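Local atomic coordinates of putative 6-phosphogluconolactonase (Neisseria gonorrhoeae, PDB entry 3LHI), a protein that probably hydrolyses 6-phosphogluconolactone to 6-phosphogluconate, the second step of the oxidative pentose phosphate pathway. Residues 124-136 with 178-192. Sequence-based numbering, arbitrary orientation.
Sequences HYKQPDVLILGMG and MTLDAIAHTGHVFLA
With CG of Gln127 anti to the backbone N (chi1 177°) and the chain then bent at chi2 (72°), the amide turns in toward the C-terminal end of helix 180-184. There NE2 donates to Ala182 O at 3.0 Å; the oxygen lies in the plane of the amide and is met on a lone pair. Thr186 OG1 donates to the same oxygen at 2.9 Å, so two side chains grip a carbonyl of the last helical turn. The torsion that places OG1 there sets CG2 of Thr186 anti to its own N, and this methyl packs on Leu131 CB at 3.7 Å.

Beyond this corner, strands 130-133 and 188-192 run parallel, a worked example of how parallel pairing sets which side chains become neighbours on each face of a sheet. His188 N begins the ladder on Asp129 O; Leu131 N to His188 O, Phe190 N to Leu131 O and Leu133 N to Phe190 O continue it; Ala192 N closes it on Leu133 O at 3.1 Å. On one face, CG1 of Val130 lies 3.8 Å from CE1 of Phe190, under cover of helix 11-33. On the other, the CD2 methyl of Leu131 slants across Ile183, 3.8 Å from CG2, while CD1 meets the selenium of Met178, a selenomethionine, tip to tip. Leu133 CD1 rests against Val189 CG1 at 3.9 Å. Past the ladder, water 2 links Ala192 O to Met135 N.

Strand 130-133 also pairs with strand 36-40, making it an interior strand of the parallel Rossmann-like core. Asp129, at its entrance, forms a salt bridge with Lys33. Chemically, the contact combines a buried, largely apolar interface with a backbone ladder, while Gln127 and Thr186 satisfy a helix-end carbonyl and tie the turn before strand 188-192 to the approach of its neighbour.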
loop_
_atom_site.group_PDB
_atom_site.type_symbol
_atom_site.label_atom_id
_atom_site.label_comp_id
_atom_site.label_asym_id
_atom_site.label_seq_id
_atom_site.Cartn_x
_atom_site.Cartn_y
_atom_site.Cartn_z
ATOM N N HIS A 124 -14.051 -2.943 -8.503
ATOM C CA HIS A 124 -13.249 -4.139 -8.303
ATOM C C HIS A 124 -12.740 -4.292 -6.864
ATOM O O HIS A 124 -12.294 -5.361 -6.447
ATOM C CB HIS A 124 -12.059 -4.080 -9.255
ATOM C CG HIS A 124 -12.438 -4.175 -10.690
ATOM N ND1 HIS A 124 -12.404 -5.362 -11.383
ATOM C CD2 HIS A 124 -12.906 -3.243 -11.552
ATOM C CE1 HIS A 124 -12.831 -5.159 -12.622
ATOM N NE2 HIS A 124 -13.110 -3.875 -12.757
ATOM N N TYR A 125 -12.761 -3.208 -6.108
ATOM C CA TYR A 125 -12.171 -3.173 -4.783
ATOM C C TYR A 125 -12.764 -4.177 -3.801
ATOM O O TYR A 125 -13.994 -4.328 -3.689
ATOM C CB TYR A 125 -12.340 -1.783 -4.165
ATOM C CG TYR A 125 -11.828 -1.642 -2.765
ATOM C CD1 TYR A 125 -10.521 -1.278 -2.533
ATOM C CD2 TYR A 125 -12.640 -1.852 -1.661
ATOM C CE1 TYR A 125 -10.024 -1.145 -1.293
ATOM C CE2 TYR A 125 -12.168 -1.702 -0.389
ATOM C CZ TYR A 125 -10.862 -1.323 -0.178
ATOM O OH TYR A 125 -10.379 -1.137 1.097
ATOM N N LYS A 126 -11.859 -4.826 -3.073
ATOM C CA LYS A 126 -12.165 -5.663 -1.932
ATOM C C LYS A 126 -11.352 -5.159 -0.732
ATOM O O LYS A 126 -10.166 -4.845 -0.872
ATOM C CB LYS A 126 -11.778 -7.121 -2.230
ATOM C CG LYS A 126 -12.472 -7.663 -3.476
ATOM C CD LYS A 126 -12.108 -9.107 -3.740
ATOM C CE LYS A 126 -12.686 -10.075 -2.714
ATOM N NZ LYS A 126 -12.635 -11.430 -3.333
ATOM N N GLN A 127 -11.950 -5.112 0.449
ATOM C CA GLN A 127 -11.246 -4.727 1.642
ATOM C C GLN A 127 -10.024 -5.634 1.868
ATOM O O GLN A 127 -10.188 -6.856 2.005
ATOM C CB GLN A 127 -12.150 -4.822 2.879
ATOM C CG GLN A 127 -11.492 -4.510 4.218
ATOM C CD GLN A 127 -11.184 -3.049 4.400
ATOM O OE1 GLN A 127 -12.139 -2.240 4.481
ATOM N NE2 GLN A 127 -9.861 -2.681 4.547
ATOM N N PRO A 128 -8.820 -5.067 1.933
ATOM C CA PRO A 128 -7.693 -5.921 2.210
ATOM C C PRO A 128 -7.682 -6.541 3.578
ATOM O O PRO A 128 -8.163 -5.910 4.525
ATOM C CB PRO A 128 -6.469 -5.031 1.983
ATOM C CG PRO A 128 -6.999 -3.946 1.109
ATOM C CD PRO A 128 -8.422 -3.739 1.506
ATOM N N ASP A 129 -7.122 -7.753 3.687
ATOM C CA ASP A 129 -6.824 -8.375 4.965
ATOM C C ASP A 129 -5.459 -7.956 5.463
ATOM O O ASP A 129 -5.209 -7.859 6.666
ATOM C CB ASP A 129 -6.857 -9.878 4.828
ATOM C CG ASP A 129 -8.194 -10.349 4.392
ATOM O OD1 ASP A 129 -9.162 -10.084 5.186
ATOM O OD2 ASP A 129 -8.328 -10.928 3.295
ATOM N N VAL A 130 -4.527 -7.745 4.519
ATOM C CA VAL A 130 -3.124 -7.406 4.836
ATOM C C VAL A 130 -2.734 -6.249 3.919
ATOM O O VAL A 130 -2.967 -6.332 2.701
ATOM C CB VAL A 130 -2.175 -8.612 4.649
ATOM C CG1 VAL A 130 -0.722 -8.212 5.005
ATOM C CG2 VAL A 130 -2.637 -9.816 5.496
ATOM N N LEU A 131 -2.173 -5.205 4.493
ATOM C CA LEU A 131 -1.747 -4.004 3.752
ATOM C C LEU A 131 -0.301 -3.720 4.098
ATOM O O LEU A 131 0.072 -3.730 5.273
ATOM C CB LEU A 131 -2.628 -2.822 4.177
ATOM C CG LEU A 131 -2.161 -1.425 3.803
ATOM C CD1 LEU A 131 -2.124 -1.197 2.259
ATOM C CD2 LEU A 131 -3.102 -0.386 4.464
ATOM N N ILE A 132 0.537 -3.482 3.088
ATOM C CA ILE A 132 1.880 -2.947 3.331
ATOM C C ILE A 132 1.941 -1.529 2.749
ATOM O O ILE A 132 1.732 -1.294 1.548
ATOM C CB ILE A 132 3.055 -3.806 2.797
ATOM C CG1 ILE A 132 2.983 -5.254 3.287
ATOM C CG2 ILE A 132 4.405 -3.158 3.210
ATOM C CD1 ILE A 132 2.068 -6.118 2.495
ATOM N N LEU A 133 2.192 -0.606 3.671
ATOM C CA LEU A 133 2.393 0.804 3.409
ATOM C C LEU A 133 3.866 1.147 3.266
ATOM O O LEU A 133 4.739 0.398 3.738
ATOM C CB LEU A 133 1.806 1.620 4.561
ATOM C CG LEU A 133 0.283 1.612 4.704
ATOM C CD1 LEU A 133 -0.136 2.351 5.958
ATOM C CD2 LEU A 133 -0.354 2.200 3.455
ATOM N N GLY A 134 4.137 2.248 2.594
ATOM C CA GLY A 134 5.400 2.908 2.655
ATOM C C GLY A 134 5.192 4.327 3.157
ATOM O O GLY A 134 4.084 4.710 3.527
HETATM N N MSE A 135 6.257 5.105 3.229
HETATM C CA MSE A 135 6.178 6.492 3.671
HETATM C C MSE A 135 7.160 7.333 2.890
HETATM O O MSE A 135 8.337 6.943 2.770
HETATM C CB MSE A 135 6.456 6.571 5.155
HETATM C CG MSE A 135 6.279 7.987 5.760
HETATM SE SE MSE A 135 7.127 8.126 7.487
HETATM C CE MSE A 135 8.923 8.153 6.787
ATOM N N GLY A 136 6.730 8.482 2.394
ATOM C CA GLY A 136 7.647 9.410 1.751
ATOM C C GLY A 136 8.410 10.260 2.760
ATOM O O GLY A 136 8.128 10.280 3.963
HETATM N N MSE A 178 -6.152 4.328 -1.540
HETATM C CA MSE A 178 -6.957 3.944 -0.386
HETATM C C MSE A 178 -7.132 5.174 0.521
HETATM O O MSE A 178 -6.237 6.013 0.714
HETATM C CB MSE A 178 -6.255 2.838 0.380
HETATM C CG MSE A 178 -6.366 1.458 -0.252
HETATM SE SE MSE A 178 -5.470 0.048 0.682
HETATM C CE MSE A 178 -6.675 -0.162 2.139
ATOM N N THR A 179 -8.280 5.232 1.141
ATOM C CA THR A 179 -8.609 6.245 2.109
ATOM C C THR A 179 -8.105 5.910 3.494
ATOM O O THR A 179 -7.726 4.734 3.776
ATOM C CB THR A 179 -10.120 6.465 2.155
ATOM O OG1 THR A 179 -10.694 5.208 2.581
ATOM C CG2 THR A 179 -10.703 6.946 0.838
ATOM N N LEU A 180 -8.076 6.863 4.404
ATOM C CA LEU A 180 -7.749 6.583 5.783
ATOM C C LEU A 180 -8.651 5.493 6.381
ATOM O O LEU A 180 -8.168 4.594 7.080
ATOM C CB LEU A 180 -7.790 7.860 6.607
ATOM C CG LEU A 180 -7.415 7.719 8.062
ATOM C CD1 LEU A 180 -6.034 7.137 8.313
ATOM C CD2 LEU A 180 -7.583 9.085 8.742
ATOM N N ASP A 181 -9.948 5.583 6.079
ATOM C CA ASP A 181 -10.908 4.570 6.580
ATOM C C ASP A 181 -10.544 3.194 6.100
ATOM O O ASP A 181 -10.606 2.219 6.872
ATOM C CB ASP A 181 -12.330 4.957 6.146
ATOM C CG ASP A 181 -13.368 3.961 6.578
ATOM O OD1 ASP A 181 -13.650 3.029 5.802
ATOM O OD2 ASP A 181 -13.902 4.168 7.665
ATOM N N ALA A 182 -10.232 3.057 4.833
ATOM C CA ALA A 182 -9.892 1.768 4.256
ATOM C C ALA A 182 -8.643 1.197 4.925
ATOM O O ALA A 182 -8.599 -0.008 5.225
ATOM C CB ALA A 182 -9.695 1.862 2.709
ATOM N N ILE A 183 -7.641 2.033 5.144
ATOM C CA ILE A 183 -6.422 1.593 5.812
ATOM C C ILE A 183 -6.696 1.150 7.208
ATOM O O ILE A 183 -6.268 0.063 7.633
ATOM C CB ILE A 183 -5.347 2.744 5.792
ATOM C CG1 ILE A 183 -4.946 3.031 4.361
ATOM C CG2 ILE A 183 -4.169 2.441 6.721
ATOM C CD1 ILE A 183 -4.061 4.333 4.191
ATOM N N ALA A 184 -7.465 1.964 7.943
ATOM C CA ALA A 184 -7.718 1.716 9.349
ATOM C C ALA A 184 -8.502 0.418 9.576
ATOM O O ALA A 184 -8.363 -0.168 10.660
ATOM C CB ALA A 184 -8.451 2.888 9.976
ATOM N N HIS A 185 -9.311 0.025 8.604
ATOM C CA HIS A 185 -10.155 -1.165 8.730
ATOM C C HIS A 185 -9.562 -2.400 8.082
ATOM O O HIS A 185 -10.216 -3.436 7.895
ATOM C CB HIS A 185 -11.587 -0.898 8.248
ATOM C CG HIS A 185 -12.298 0.073 9.109
ATOM N ND1 HIS A 185 -12.110 1.434 8.981
ATOM C CD2 HIS A 185 -13.106 -0.111 10.185
ATOM C CE1 HIS A 185 -12.812 2.055 9.926
ATOM N NE2 HIS A 185 -13.426 1.135 10.665
ATOM N N THR A 186 -8.273 -2.322 7.749
ATOM C CA THR A 186 -7.514 -3.468 7.272
ATOM C C THR A 186 -7.007 -4.225 8.527
ATOM O O THR A 186 -6.416 -3.646 9.410
ATOM C CB THR A 186 -6.334 -3.024 6.392
ATOM O OG1 THR A 186 -6.873 -2.393 5.226
ATOM C CG2 THR A 186 -5.545 -4.225 5.971
ATOM N N GLY A 187 -7.171 -5.548 8.542
ATOM C CA GLY A 187 -6.851 -6.308 9.722
ATOM C C GLY A 187 -5.392 -6.277 10.141
ATOM O O GLY A 187 -5.060 -6.231 11.321
ATOM N N HIS A 188 -4.489 -6.342 9.179
ATOM C CA HIS A 188 -3.069 -6.366 9.485
ATOM C C HIS A 188 -2.391 -5.309 8.601
ATOM O O HIS A 188 -2.384 -5.481 7.373
ATOM C CB HIS A 188 -2.497 -7.792 9.203
ATOM C CG HIS A 188 -3.136 -8.861 10.027
ATOM N ND1 HIS A 188 -2.634 -9.234 11.254
ATOM C CD2 HIS A 188 -4.231 -9.630 9.813
ATOM C CE1 HIS A 188 -3.403 -10.182 11.770
ATOM N NE2 HIS A 188 -4.390 -10.426 10.924
ATOM N N VAL A 189 -1.796 -4.290 9.221
ATOM C CA VAL A 189 -1.136 -3.204 8.541
ATOM C C VAL A 189 0.346 -3.241 8.865
ATOM O O VAL A 189 0.752 -3.231 10.033
ATOM C CB VAL A 189 -1.728 -1.853 8.939
ATOM C CG1 VAL A 189 -1.027 -0.703 8.204
ATOM C CG2 VAL A 189 -3.260 -1.830 8.621
ATOM N N PHE A 190 1.144 -3.241 7.824
ATOM C CA PHE A 190 2.599 -3.189 7.909
ATOM C C PHE A 190 3.088 -1.877 7.290
ATOM O O PHE A 190 2.474 -1.376 6.356
ATOM C CB PHE A 190 3.216 -4.337 7.154
ATOM C CG PHE A 190 2.942 -5.680 7.726
ATOM C CD1 PHE A 190 1.762 -6.376 7.421
ATOM C CD2 PHE A 190 3.837 -6.260 8.572
ATOM C CE1 PHE A 190 1.515 -7.623 8.001
ATOM C CE2 PHE A 190 3.615 -7.478 9.103
ATOM C CZ PHE A 190 2.443 -8.145 8.861
ATOM N N LEU A 191 4.195 -1.336 7.788
ATOM C CA LEU A 191 4.883 -0.171 7.212
ATOM C C LEU A 191 6.341 -0.586 7.014
ATOM O O LEU A 191 6.996 -1.036 7.991
ATOM C CB LEU A 191 4.800 1.035 8.160
ATOM C CG LEU A 191 5.604 2.262 7.702
ATOM C CD1 LEU A 191 5.087 2.829 6.392
ATOM C CD2 LEU A 191 5.569 3.333 8.788
ATOM N N ALA A 192 6.848 -0.408 5.810
ATOM C CA ALA A 192 8.244 -0.640 5.513
ATOM C C ALA A 192 8.914 0.647 5.114
ATOM O O ALA A 192 8.436 1.349 4.226
ATOM C CB ALA A 192 8.356 -1.623 4.366
HETATM O O HOH W 1 -9.343 -6.649 7.082
HETATM O O HOH W 2 8.704 3.533 2.557
#